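Cag-Z (Helicobacter pylori, PDB 1S2X) is of unknown function but is encoded on the cag pathogenicity island, which specifies a type IV secretion system, and probably serves that system. Local coordinates at residues F97-I102 against L106-F111; N89-E94 against I180-N185; A15-I20 against N120-D125; A75-L80 against N169-D174. The protein carries 1 engineered substitution. All blocks are in the same frame, centred on the assembly; numbering follows the deposited sequence.

Contact 1: F97-I102 against L106-F111; sequences FAESTI and LTLGEF
Ile102 and Leu108 bring the two backbones closest, their CA atoms 5.9 Å apart, where the chain leaves helix 74-101 and enters helix 105-135 through a short turn. Ile102 reaches across with both of its branches. Its CG2, anti to the backbone N, lies 4.0 Å from Leu108 CB and also brushes the methyl of Thr107. The other branch runs through CG1, beside the backbone N (chi1 -55°), and sends CD1 against the Phe111 ring: Ile102 CD1 stands 3.4 Å from Phe111 CD2, meeting the ring obliquely, with the two side chains nearly perpendicular. Leu108 answers from the second helix. Its CD1 sits 3.7 Å from Ala98 CB and 3.6 Å from Ala98 O, the carbonyl that also accepts the backbone N-H of Thr101. Both Leu108 methyls cross the Glu99 methylenes at an angle, CD1 4.0 Å from Glu99 CG, while the carboxylate extends past them to long, weak ion pairs with Lys95 and Lys186. Leu10 of the N-terminal arm adds to the same apolar patch, touching Ala98 and Phe111, and Asn104 OD1 receives the N-H of Thr107 at the start of the second helix. No hydrogen bond joins the two segments, so this end of the hairpin is closed by methyl and ring contacts, with charge kept to its margin.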
loop_
_atom_site.group_PDB
_atom_site.type_symbol
_atom_site.label_atom_id
_atom_site.label_comp_id
_atom_site.label_asym_id
_atom_site.label_seq_id
_atom_site.Cartn_x
_atom_site.Cartn_y
_atom_site.Cartn_z
ATOM N N PHE A 97 13.301 -20.058 14.866
ATOM C CA PHE A 97 13.507 -20.139 16.303
ATOM C C PHE A 97 12.377 -20.888 16.996
ATOM O O PHE A 97 12.604 -21.487 18.051
ATOM C CB PHE A 97 13.628 -18.753 16.947
ATOM C CG PHE A 97 14.007 -18.812 18.422
ATOM C CD1 PHE A 97 15.332 -18.914 18.805
ATOM C CD2 PHE A 97 13.036 -18.761 19.405
ATOM C CE1 PHE A 97 15.689 -18.971 20.140
ATOM C CE2 PHE A 97 13.376 -18.816 20.741
ATOM C CZ PHE A 97 14.706 -18.923 21.112
ATOM N N ALA A 98 11.169 -20.875 16.436
ATOM C CA ALA A 98 10.119 -21.671 17.077
ATOM C C ALA A 98 10.330 -23.162 16.806
ATOM O O ALA A 98 10.115 -24.007 17.677
ATOM C CB ALA A 98 8.741 -21.241 16.617
ATOM N N GLU A 99 10.742 -23.485 15.584
ATOM C CA GLU A 99 10.972 -24.865 15.175
ATOM C C GLU A 99 12.265 -25.380 15.805
ATOM O O GLU A 99 12.547 -26.576 15.803
ATOM C CB GLU A 99 11.047 -25.013 13.658
ATOM C CG GLU A 99 9.922 -24.368 12.884
ATOM C CD GLU A 99 10.228 -24.201 11.408
ATOM O OE1 GLU A 99 11.348 -23.750 11.078
ATOM O OE2 GLU A 99 9.333 -24.530 10.594
ATOM N N SER A 100 13.052 -24.460 16.355
ATOM C CA SER A 100 14.281 -24.860 17.032
ATOM C C SER A 100 14.047 -24.970 18.538
ATOM O O SER A 100 14.889 -25.493 19.269
ATOM C CB SER A 100 15.411 -23.864 16.761
ATOM O OG SER A 100 15.845 -23.895 15.414
ATOM N N THR A 101 12.905 -24.448 18.983
ATOM C CA THR A 101 12.657 -24.287 20.408
ATOM C C THR A 101 11.424 -25.023 20.909
ATOM O O THR A 101 11.291 -25.206 22.122
ATOM C CB THR A 101 12.494 -22.782 20.737
ATOM O OG1 THR A 101 13.728 -22.093 20.500
ATOM C CG2 THR A 101 12.156 -22.570 22.205
ATOM N N ILE A 102 10.519 -25.430 20.029
ATOM C CA ILE A 102 9.201 -25.892 20.469
ATOM C C ILE A 102 8.957 -27.334 20.066
ATOM O O ILE A 102 8.802 -27.664 18.892
ATOM C CB ILE A 102 8.112 -24.952 19.907
ATOM C CG1 ILE A 102 8.348 -23.482 20.271
ATOM C CG2 ILE A 102 6.720 -25.378 20.324
ATOM C CD1 ILE A 102 7.147 -22.587 20.133
ATOM N N LEU A 106 1.910 -29.678 17.724
ATOM C CA LEU A 106 0.669 -28.908 17.639
ATOM C C LEU A 106 0.849 -27.500 18.196
ATOM O O LEU A 106 0.341 -26.502 17.673
ATOM C CB LEU A 106 -0.442 -29.649 18.374
ATOM C CG LEU A 106 -0.933 -30.962 17.770
ATOM C CD1 LEU A 106 0.102 -32.070 17.880
ATOM C CD2 LEU A 106 -2.234 -31.390 18.444
ATOM N N THR A 107 1.587 -27.386 19.297
ATOM C CA THR A 107 1.907 -26.081 19.852
ATOM C C THR A 107 2.722 -25.282 18.836
ATOM O O THR A 107 2.695 -24.046 18.809
ATOM C CB THR A 107 2.690 -26.199 21.171
ATOM O OG1 THR A 107 1.904 -26.912 22.142
ATOM C CG2 THR A 107 2.980 -24.830 21.776
ATOM N N LEU A 108 3.474 -25.989 17.989
ATOM C CA LEU A 108 4.363 -25.269 17.062
ATOM C C LEU A 108 3.495 -24.692 15.944
ATOM O O LEU A 108 3.770 -23.615 15.417
ATOM C CB LEU A 108 5.484 -26.156 16.553
ATOM C CG LEU A 108 6.340 -25.711 15.370
ATOM C CD1 LEU A 108 7.102 -24.432 15.666
ATOM C CD2 LEU A 108 7.326 -26.806 14.968
ATOM N N GLY A 109 2.441 -25.444 15.643
ATOM C CA GLY A 109 1.412 -25.003 14.717
ATOM C C GLY A 109 0.768 -23.720 15.215
ATOM O O GLY A 109 0.515 -22.817 14.417
ATOM N N GLU A 110 0.520 -23.639 16.520
ATOM C CA GLU A 110 -0.054 -22.438 17.110
ATOM C C GLU A 110 0.737 -21.200 16.683
ATOM O O GLU A 110 0.178 -20.172 16.309
ATOM C CB GLU A 110 -0.060 -22.488 18.636
ATOM C CG GLU A 110 -1.110 -23.373 19.276
ATOM C CD GLU A 110 -2.514 -22.913 18.938
ATOM O OE1 GLU A 110 -2.973 -23.250 17.830
ATOM O OE2 GLU A 110 -3.141 -22.220 19.767
ATOM N N PHE A 111 2.055 -21.340 16.768
ATOM C CA PHE A 111 2.959 -20.213 16.563
ATOM C C PHE A 111 3.176 -19.952 15.076
ATOM O O PHE A 111 3.291 -18.805 14.656
ATOM C CB PHE A 111 4.294 -20.458 17.272
ATOM C CG PHE A 111 4.270 -20.122 18.754
ATOM C CD1 PHE A 111 4.382 -18.824 19.205
ATOM C CD2 PHE A 111 4.140 -21.123 19.703
ATOM C CE1 PHE A 111 4.373 -18.499 20.551
ATOM C CE2 PHE A 111 4.137 -20.820 21.052
ATOM C CZ PHE A 111 4.256 -19.512 21.486
#

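Contact 2: N89-E94 against I180-N185; sequences NRCKQE and IILSKN
Leu182, near the C-terminal end of helix 161-183, points at Cys91 and Lys92 of helix 74-101, and together they form one layer of the long helical bundle of this all-helical protein. The apolar contacts come first. Leu182 CG stands beside the backbone N (chi1 -78°), which directs the branched end toward helix 74-101. There Leu182 CD1 presses on Cys91 CB at 3.5 Å; CD2 also borders that carbon, but lies closer to the helix backbone itself, 3.6 Å from Lys92 N. Cys91 thus meets the leucine through its methylene; both residues are buried, and helix 105-135 closes around them, Ile115 touching Cys91 and Phe119 touching Leu182.

The polar groups of 89-94 pair within their own helix or with the N-terminal arm. Arg90 and Glu94, one helical turn apart, form a salt bridge in which OE2 of Glu94 takes both Arg90 NE and, weakly, Arg90 NH1; the NE bond is modelled shorter than expected, and its exact length is doubtful. The other carboxylate oxygen, OE1, accepts the backbone N-H of Phe12, which ties the arm to this helix. Across to 180-185 there is no hydrogen bond. Even Lys92 contributes through its root, Lys92 CB bordering Leu182 CD2 at 4.2 Å while the rest of its bent chain leads away.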
loop_
_atom_site.group_PDB
_atom_site.type_symbol
_atom_site.label_atom_id
_atom_site.label_comp_id
_atom_site.label_asym_id
_atom_site.label_seq_id
_atom_site.Cartn_x
_atom_site.Cartn_y
_atom_site.Cartn_z
ATOM N N ASN A 89 11.270 -11.271 6.683
ATOM C CA ASN A 89 12.555 -11.532 7.297
ATOM C C ASN A 89 12.405 -11.718 8.801
ATOM O O ASN A 89 13.084 -12.573 9.371
ATOM C CB ASN A 89 13.513 -10.392 6.975
ATOM C CG ASN A 89 14.068 -10.460 5.565
ATOM O OD1 ASN A 89 14.683 -9.498 5.093
ATOM N ND2 ASN A 89 13.874 -11.580 4.880
ATOM N N ARG A 90 11.529 -10.946 9.429
ATOM C CA ARG A 90 11.232 -11.102 10.855
ATOM C C ARG A 90 10.473 -12.395 11.124
ATOM O O ARG A 90 10.810 -13.200 11.993
ATOM C CB ARG A 90 10.433 -9.900 11.351
ATOM C CG ARG A 90 10.012 -9.910 12.806
ATOM C CD ARG A 90 11.118 -10.389 13.734
ATOM N NE ARG A 90 10.578 -10.857 15.014
ATOM C CZ ARG A 90 11.292 -10.963 16.129
ATOM N NH1 ARG A 90 10.715 -11.396 17.239
ATOM N NH2 ARG A 90 12.578 -10.640 16.145
ATOM N N CYS A 91 9.404 -12.641 10.367
ATOM C CA CYS A 91 8.627 -13.859 10.571
ATOM C C CYS A 91 9.408 -15.127 10.257
ATOM O O CYS A 91 9.180 -16.166 10.895
ATOM C CB CYS A 91 7.351 -13.812 9.719
ATOM S SG CYS A 91 6.255 -12.436 10.179
ATOM N N LYS A 92 10.320 -15.078 9.291
ATOM C CA LYS A 92 11.064 -16.273 8.913
ATOM C C LYS A 92 12.002 -16.722 10.041
ATOM O O LYS A 92 12.094 -17.929 10.274
ATOM C CB LYS A 92 11.866 -16.067 7.627
ATOM C CG LYS A 92 12.147 -17.379 6.903
ATOM C CD LYS A 92 12.203 -17.181 5.399
ATOM C CE LYS A 92 13.179 -18.117 4.713
ATOM N NZ LYS A 92 14.570 -17.942 5.229
ATOM N N GLN A 93 12.634 -15.751 10.671
ATOM C CA GLN A 93 13.531 -15.868 11.798
ATOM C C GLN A 93 12.753 -16.381 13.010
ATOM O O GLN A 93 13.166 -17.322 13.685
ATOM C CB GLN A 93 14.193 -14.531 12.131
ATOM C CG GLN A 93 14.503 -14.322 13.606
ATOM C CD GLN A 93 15.601 -13.299 13.838
ATOM O OE1 GLN A 93 15.903 -12.922 14.975
ATOM N NE2 GLN A 93 16.219 -12.841 12.751
ATOM N N GLU A 94 11.610 -15.748 13.258
ATOM C CA GLU A 94 10.728 -16.226 14.321
ATOM C C GLU A 94 10.391 -17.690 14.041
ATOM O O GLU A 94 10.567 -18.555 14.901
ATOM C CB GLU A 94 9.464 -15.380 14.435
ATOM C CG GLU A 94 9.679 -14.008 15.052
ATOM C CD GLU A 94 8.395 -13.293 15.425
ATOM O OE1 GLU A 94 7.339 -13.932 15.614
ATOM O OE2 GLU A 94 8.452 -12.051 15.550
ATOM N N ILE A 180 2.452 -18.276 1.841
ATOM C CA ILE A 180 2.591 -19.705 1.568
ATOM C C ILE A 180 3.807 -20.234 2.321
ATOM O O ILE A 180 3.730 -21.116 3.165
ATOM C CB ILE A 180 2.772 -19.988 0.071
ATOM C CG1 ILE A 180 1.504 -19.753 -0.760
ATOM C CG2 ILE A 180 3.294 -21.394 -0.161
ATOM C CD1 ILE A 180 0.299 -19.414 0.094
ATOM N N ILE A 181 4.941 -19.629 1.992
ATOM C CA ILE A 181 6.208 -20.022 2.592
ATOM C C ILE A 181 6.128 -20.033 4.113
ATOM O O ILE A 181 6.408 -21.052 4.744
ATOM C CB ILE A 181 7.341 -19.094 2.111
ATOM C CG1 ILE A 181 7.515 -19.046 0.593
ATOM C CG2 ILE A 181 8.661 -19.457 2.773
ATOM C CD1 ILE A 181 8.818 -18.396 0.175
ATOM N N LEU A 182 5.750 -18.914 4.713
ATOM C CA LEU A 182 5.773 -18.760 6.158
ATOM C C LEU A 182 4.796 -19.682 6.868
ATOM O O LEU A 182 4.956 -20.015 8.045
ATOM C CB LEU A 182 5.434 -17.310 6.527
ATOM C CG LEU A 182 6.557 -16.296 6.349
ATOM C CD1 LEU A 182 6.060 -14.882 6.633
ATOM C CD2 LEU A 182 7.738 -16.621 7.252
ATOM N N SER A 183 3.745 -20.105 6.168
ATOM C CA SER A 183 2.731 -20.870 6.882
ATOM C C SER A 183 2.921 -22.381 6.782
ATOM O O SER A 183 2.109 -23.102 7.380
ATOM C CB SER A 183 1.353 -20.494 6.327
ATOM O OG SER A 183 1.243 -20.937 4.984
ATOM N N LYS A 184 3.936 -22.826 6.058
ATOM C CA LYS A 184 4.189 -24.216 5.728
ATOM C C LYS A 184 3.899 -25.181 6.874
ATOM O O LYS A 184 4.667 -25.279 7.822
ATOM C CB LYS A 184 5.653 -24.427 5.287
ATOM C CG LYS A 184 6.031 -25.901 5.305
ATOM C CD LYS A 184 5.230 -26.656 4.258
ATOM C CE LYS A 184 5.582 -26.188 2.860
ATOM N NZ LYS A 184 6.539 -27.104 2.170
ATOM N N ASN A 185 2.775 -25.878 6.754
ATOM C CA ASN A 185 2.288 -26.824 7.745
ATOM C C ASN A 185 3.413 -27.660 8.360
ATOM O O ASN A 185 4.547 -27.696 7.838
ATOM C CB ASN A 185 1.227 -27.744 7.090
ATOM C CG ASN A 185 0.072 -26.933 6.511
ATOM O OD1 ASN A 185 -0.775 -26.433 7.247
ATOM N ND2 ASN A 185 0.039 -26.812 5.182
#

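Contact 3: A15-I20 against N120-D125; sequences AERQKI and NNFTCD
One face of the Phe122 ring carries the aliphatic part of Arg17, and Ile20 stands at the ring's edge. Arg17 CB makes a CH-pi contact, 4.3 Å from the centroid of the Phe122 ring and 27° off its normal. Farther along the same side chain, Arg17 CG lies 4.0 Å above the plane of the Phe122 ring, nearer the ring's margin than its centre, and Arg17 CD ends 3.9 Å from Phe122 CB. The two side chains therefore run antiparallel, the arginine heading back toward the root of the phenylalanine. Beyond CD the chain bends at chi3 (-37°), and the guanidinium comes to lie at 28° to the ring, approaching it obliquely. Its charge is met elsewhere: NH1 forms a salt bridge with Glu14, one turn earlier in the same helix. Near the ring plane, Ile20 CG2 faces Phe122 CE1 at 4.3 Å. The far end of the ring reaches the backbone, with Phe122 CZ 3.5 Å from Arg17 O.

Phe122 projects between neighbouring helices to do this: Leu83 and Ser87 of helix 74-101 also touch its side chain, and Phe12 of the N-terminal arm packs against Arg17 and Ile20. The arrangement is that of a short helix laid over the groove of an alpha-helical bundle, with an aromatic side chain filling the seam between helix 14-23 and helix 105-135.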
loop_
_atom_site.group_PDB
_atom_site.type_symbol
_atom_site.label_atom_id
_atom_site.label_comp_id
_atom_site.label_asym_id
_atom_site.label_seq_id
_atom_site.Cartn_x
_atom_site.Cartn_y
_atom_site.Cartn_z
ATOM N N ALA A 15 4.580 -5.308 18.865
ATOM C CA ALA A 15 5.814 -4.543 19.042
ATOM C C ALA A 15 6.793 -4.779 17.901
ATOM O O ALA A 15 7.534 -3.894 17.472
ATOM C CB ALA A 15 6.475 -4.900 20.368
ATOM N N GLU A 16 6.798 -6.010 17.398
ATOM C CA GLU A 16 7.706 -6.333 16.297
ATOM C C GLU A 16 7.200 -5.673 15.018
ATOM O O GLU A 16 7.929 -5.206 14.149
ATOM C CB GLU A 16 7.807 -7.847 16.158
ATOM C CG GLU A 16 9.209 -8.404 16.056
ATOM C CD GLU A 16 10.120 -8.066 17.212
ATOM O OE1 GLU A 16 9.697 -8.200 18.373
ATOM O OE2 GLU A 16 11.268 -7.659 16.957
ATOM N N ARG A 17 5.874 -5.634 14.921
ATOM C CA ARG A 17 5.225 -4.992 13.789
ATOM C C ARG A 17 5.498 -3.497 13.782
ATOM O O ARG A 17 5.785 -2.931 12.723
ATOM C CB ARG A 17 3.733 -5.315 13.858
ATOM C CG ARG A 17 3.480 -6.766 13.436
ATOM C CD ARG A 17 1.986 -7.038 13.371
ATOM N NE ARG A 17 1.290 -6.321 14.435
ATOM C CZ ARG A 17 0.496 -6.907 15.322
ATOM N NH1 ARG A 17 -0.097 -6.174 16.259
ATOM N NH2 ARG A 17 0.302 -8.219 15.254
ATOM N N GLN A 18 5.425 -2.880 14.953
ATOM C CA GLN A 18 5.621 -1.438 15.113
ATOM C C GLN A 18 7.054 -1.049 14.801
ATOM O O GLN A 18 7.359 0.073 14.399
ATOM C CB GLN A 18 5.212 -1.014 16.523
ATOM C CG GLN A 18 5.224 0.473 16.812
ATOM C CD GLN A 18 4.365 1.349 15.930
ATOM O OE1 GLN A 18 3.212 1.063 15.614
ATOM N NE2 GLN A 18 4.909 2.481 15.491
ATOM N N LYS A 19 7.965 -1.996 14.983
ATOM C CA LYS A 19 9.374 -1.714 14.719
ATOM C C LYS A 19 9.605 -1.586 13.219
ATOM O O LYS A 19 10.387 -0.770 12.736
ATOM C CB LYS A 19 10.273 -2.806 15.297
ATOM C CG LYS A 19 10.094 -3.117 16.776
ATOM C CD LYS A 19 10.390 -1.913 17.651
ATOM C CE LYS A 19 11.786 -1.992 18.286
ATOM N NZ LYS A 19 12.305 -0.650 18.639
ATOM N N ILE A 20 8.902 -2.433 12.477
ATOM C CA ILE A 20 8.993 -2.385 11.015
ATOM C C ILE A 20 8.277 -1.155 10.478
ATOM O O ILE A 20 8.664 -0.578 9.458
ATOM C CB ILE A 20 8.454 -3.701 10.437
ATOM C CG1 ILE A 20 9.240 -4.929 10.941
ATOM C CG2 ILE A 20 8.408 -3.679 8.924
ATOM C CD1 ILE A 20 9.066 -6.146 10.062
ATOM N N ASN A 120 0.326 -11.851 7.038
ATOM C CA ASN A 120 -0.631 -11.620 5.966
ATOM C C ASN A 120 -1.428 -10.335 6.217
ATOM O O ASN A 120 -1.667 -9.576 5.281
ATOM C CB ASN A 120 -1.602 -12.785 5.804
ATOM C CG ASN A 120 -2.350 -12.702 4.481
ATOM O OD1 ASN A 120 -1.748 -12.384 3.455
ATOM N ND2 ASN A 120 -3.649 -12.979 4.471
ATOM N N ASN A 121 -1.828 -10.121 7.461
ATOM C CA ASN A 121 -2.721 -9.040 7.847
ATOM C C ASN A 121 -2.035 -7.699 7.989
ATOM O O ASN A 121 -2.571 -6.643 7.607
ATOM C CB ASN A 121 -3.420 -9.425 9.168
ATOM C CG ASN A 121 -4.469 -10.487 8.852
ATOM O OD1 ASN A 121 -4.863 -11.265 9.709
ATOM N ND2 ASN A 121 -4.900 -10.496 7.597
ATOM N N PHE A 122 -0.826 -7.731 8.550
ATOM C CA PHE A 122 -0.100 -6.470 8.700
ATOM C C PHE A 122 0.311 -5.925 7.338
ATOM O O PHE A 122 0.230 -4.724 7.075
ATOM C CB PHE A 122 1.098 -6.714 9.602
ATOM C CG PHE A 122 2.123 -5.596 9.658
ATOM C CD1 PHE A 122 3.290 -5.676 8.926
ATOM C CD2 PHE A 122 1.920 -4.475 10.441
ATOM C CE1 PHE A 122 4.226 -4.660 8.975
ATOM C CE2 PHE A 122 2.860 -3.465 10.507
ATOM C CZ PHE A 122 4.029 -3.559 9.777
ATOM N N THR A 123 0.763 -6.803 6.436
ATOM C CA THR A 123 1.240 -6.317 5.148
ATOM C C THR A 123 0.067 -5.894 4.269
ATOM O O THR A 123 0.132 -4.819 3.668
ATOM C CB THR A 123 2.077 -7.341 4.357
ATOM O OG1 THR A 123 1.331 -8.546 4.196
ATOM C CG2 THR A 123 3.346 -7.691 5.115
ATOM N N CYS A 124 -0.951 -6.741 4.223
ATOM C CA CYS A 124 -2.137 -6.466 3.409
ATOM C C CYS A 124 -2.849 -5.197 3.860
ATOM O O CYS A 124 -3.409 -4.456 3.044
ATOM C CB CYS A 124 -3.077 -7.671 3.424
ATOM S SG CYS A 124 -2.584 -8.965 2.252
ATOM N N ASP A 125 -2.849 -4.882 5.153
ATOM C CA ASP A 125 -3.469 -3.633 5.585
ATOM C C ASP A 125 -2.595 -2.457 5.182
ATOM O O ASP A 125 -3.076 -1.369 4.871
ATOM C CB ASP A 125 -3.697 -3.589 7.093
ATOM C CG ASP A 125 -4.764 -4.552 7.577
ATOM O OD1 ASP A 125 -5.453 -5.180 6.748
ATOM O OD2 ASP A 125 -4.905 -4.689 8.818
#

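Contact 4: A75-L80 against N169-D174; sequences AYYNYL and NEIVQD
Helices 75-80 and 169-174 run parallel, their axes only 4° apart in direction and 11.0 Å apart at closest approach; Leu80 and Ile171 have the nearest CA atoms. Ile171 spans that gap. With CG1 beside the backbone N and anti to the carbonyl carbon (chi1 -68°), it extends toward helix 74-101 until CD1 rests between two residues one turn apart, 3.6 Å from Leu80 CB and 3.6 Å from Tyr77 O. Its CG1 meets the Tyr77 ring obliquely, 3.6 Å from Tyr77 CE1. Tyr77 has CG anti to its own N (chi1 -179°), which carries the phenol toward the other helix. There its OH comes within 3.7 Å of Glu170 OE1, too long to count as a hydrogen bond, with the carboxylate plane turned 54° from the ring. Leu168 and, from helix 105-135, Ile130 also touch Leu80 and continue the apolar packing.

The contact thus grades from a buried aliphatic centre at Leu80 and Ile171 to a polar margin, where Lys167 of helix 161-183 makes a cation-pi contact with the tyrosine and Glu170 only comes near its hydroxyl, while no hydrogen bond links the two segments.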
loop_
_atom_site.group_PDB
_atom_site.type_symbol
_atom_site.label_atom_id
_atom_site.label_comp_id
_atom_site.label_asym_id
_atom_site.label_seq_id
_atom_site.Cartn_x
_atom_site.Cartn_y
_atom_site.Cartn_z
ATOM N N ALA A 75 7.656 5.689 -5.267
ATOM C CA ALA A 75 8.216 5.638 -3.911
ATOM C C ALA A 75 7.369 4.763 -3.000
ATOM O O ALA A 75 7.904 3.961 -2.232
ATOM C CB ALA A 75 8.295 7.046 -3.353
ATOM N N TYR A 76 6.043 4.916 -3.070
ATOM C CA TYR A 76 5.161 4.116 -2.213
ATOM C C TYR A 76 5.299 2.631 -2.569
ATOM O O TYR A 76 5.085 1.809 -1.680
ATOM C CB TYR A 76 3.684 4.511 -2.306
ATOM C CG TYR A 76 3.411 5.958 -1.982
ATOM C CD1 TYR A 76 2.400 6.674 -2.609
ATOM C CD2 TYR A 76 4.182 6.621 -1.031
ATOM C CE1 TYR A 76 2.169 8.003 -2.300
ATOM C CE2 TYR A 76 3.958 7.946 -0.721
ATOM C CZ TYR A 76 2.946 8.632 -1.358
ATOM O OH TYR A 76 2.719 9.955 -1.047
ATOM N N TYR A 77 5.628 2.363 -3.822
ATOM C CA TYR A 77 5.875 1.027 -4.346
ATOM C C TYR A 77 7.036 0.405 -3.567
ATOM O O TYR A 77 6.958 -0.743 -3.130
ATOM C CB TYR A 77 6.184 1.014 -5.852
ATOM C CG TYR A 77 6.415 -0.386 -6.390
ATOM C CD1 TYR A 77 5.354 -1.265 -6.531
ATOM C CD2 TYR A 77 7.673 -0.857 -6.749
ATOM C CE1 TYR A 77 5.521 -2.547 -7.014
ATOM C CE2 TYR A 77 7.858 -2.142 -7.232
ATOM C CZ TYR A 77 6.779 -2.989 -7.367
ATOM O OH TYR A 77 6.922 -4.275 -7.846
ATOM N N ASN A 78 8.084 1.206 -3.411
ATOM C CA ASN A 78 9.296 0.770 -2.722
ATOM C C ASN A 78 9.046 0.656 -1.216
ATOM O O ASN A 78 9.521 -0.293 -0.585
ATOM C CB ASN A 78 10.471 1.695 -2.997
ATOM C CG ASN A 78 10.833 1.898 -4.454
ATOM O OD1 ASN A 78 10.566 1.102 -5.362
ATOM N ND2 ASN A 78 11.486 3.029 -4.713
ATOM N N TYR A 79 8.302 1.609 -0.660
ATOM C CA TYR A 79 7.953 1.539 0.757
ATOM C C TYR A 79 7.310 0.182 1.056
ATOM O O TYR A 79 7.737 -0.541 1.956
ATOM C CB TYR A 79 7.020 2.677 1.192
ATOM C CG TYR A 79 6.392 2.400 2.545
ATOM C CD1 TYR A 79 7.127 2.530 3.720
ATOM C CD2 TYR A 79 5.069 2.001 2.651
ATOM C CE1 TYR A 79 6.552 2.272 4.951
ATOM C CE2 TYR A 79 4.487 1.739 3.878
ATOM C CZ TYR A 79 5.237 1.876 5.032
ATOM O OH TYR A 79 4.650 1.619 6.256
ATOM N N LEU A 80 6.285 -0.182 0.289
ATOM C CA LEU A 80 5.619 -1.458 0.515
ATOM C C LEU A 80 6.538 -2.657 0.320
ATOM O O LEU A 80 6.460 -3.591 1.127
ATOM C CB LEU A 80 4.402 -1.593 -0.405
ATOM C CG LEU A 80 3.265 -0.647 0.012
ATOM C CD1 LEU A 80 2.174 -0.638 -1.040
ATOM C CD2 LEU A 80 2.761 -1.063 1.392
ATOM N N ASN A 169 -0.775 -4.786 -7.287
ATOM C CA ASN A 169 -1.262 -6.149 -7.429
ATOM C C ASN A 169 -0.128 -7.171 -7.395
ATOM O O ASN A 169 -0.300 -8.236 -6.800
ATOM C CB ASN A 169 -2.051 -6.348 -8.724
ATOM C CG ASN A 169 -3.333 -5.542 -8.761
ATOM O OD1 ASN A 169 -3.655 -4.825 -7.811
ATOM N ND2 ASN A 169 -4.057 -5.660 -9.873
ATOM N N GLU A 170 1.002 -6.886 -8.022
ATOM C CA GLU A 170 2.159 -7.772 -7.971
ATOM C C GLU A 170 2.691 -7.947 -6.551
ATOM O O GLU A 170 3.118 -9.034 -6.154
ATOM C CB GLU A 170 3.295 -7.241 -8.846
ATOM C CG GLU A 170 2.895 -7.052 -10.300
ATOM C CD GLU A 170 4.020 -6.400 -11.094
ATOM O OE1 GLU A 170 4.747 -5.577 -10.501
ATOM O OE2 GLU A 170 4.164 -6.743 -12.287
ATOM N N ILE A 171 2.665 -6.860 -5.780
ATOM C CA ILE A 171 3.088 -6.937 -4.384
ATOM C C ILE A 171 2.137 -7.798 -3.558
ATOM O O ILE A 171 2.567 -8.645 -2.775
ATOM C CB ILE A 171 3.200 -5.544 -3.752
ATOM C CG1 ILE A 171 4.334 -4.681 -4.323
ATOM C CG2 ILE A 171 3.333 -5.662 -2.240
ATOM C CD1 ILE A 171 4.605 -3.457 -3.474
ATOM N N VAL A 172 0.830 -7.610 -3.709
ATOM C CA VAL A 172 -0.117 -8.455 -2.983
ATOM C C VAL A 172 0.103 -9.917 -3.368
ATOM O O VAL A 172 -0.116 -10.846 -2.585
ATOM C CB VAL A 172 -1.556 -8.017 -3.283
ATOM C CG1 VAL A 172 -2.576 -9.078 -2.905
ATOM C CG2 VAL A 172 -1.862 -6.705 -2.561
ATOM N N GLN A 173 0.545 -10.111 -4.609
ATOM C CA GLN A 173 0.748 -11.460 -5.125
ATOM C C GLN A 173 1.958 -12.101 -4.454
ATOM O O GLN A 173 1.961 -13.294 -4.162
ATOM C CB GLN A 173 0.917 -11.479 -6.647
ATOM C CG GLN A 173 -0.396 -11.676 -7.395
ATOM C CD GLN A 173 -0.265 -11.666 -8.901
ATOM O OE1 GLN A 173 -0.122 -10.606 -9.518
ATOM N NE2 GLN A 173 -0.324 -12.855 -9.519
ATOM N N ASP A 174 2.974 -11.276 -4.216
ATOM C CA ASP A 174 4.167 -11.773 -3.537
ATOM C C ASP A 174 3.934 -12.004 -2.043
ATOM O O ASP A 174 4.539 -12.921 -1.474
ATOM C CB ASP A 174 5.320 -10.799 -3.751
ATOM C CG ASP A 174 6.634 -11.301 -3.189
ATOM O OD1 ASP A 174 7.057 -10.703 -2.171
ATOM O OD2 ASP A 174 7.223 -12.246 -3.757
#

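How the contacts relate
From the N terminus, helix 14-23 is the first to be used: contact 3 closes a loop of 99 residues by joining it to helix 105-135. Contact 4 and contact 2 both pair helix 74-101 with helix 161-183, their centres about 19 Å apart, and both cross contact 3 along the chain and cross each other as well. Contact 1 closes the tight turn between helix 74-101 and helix 105-135 and is nested inside all three larger loops. It lies at one end of the bundle, about 11 Å from contact 2 between centres. Contacts 2 and 3 touch through a long, weak ion pair of Arg90 with Glu16 and some packing, so helix 14-23 meets helix 74-101 as well as helix 105-135.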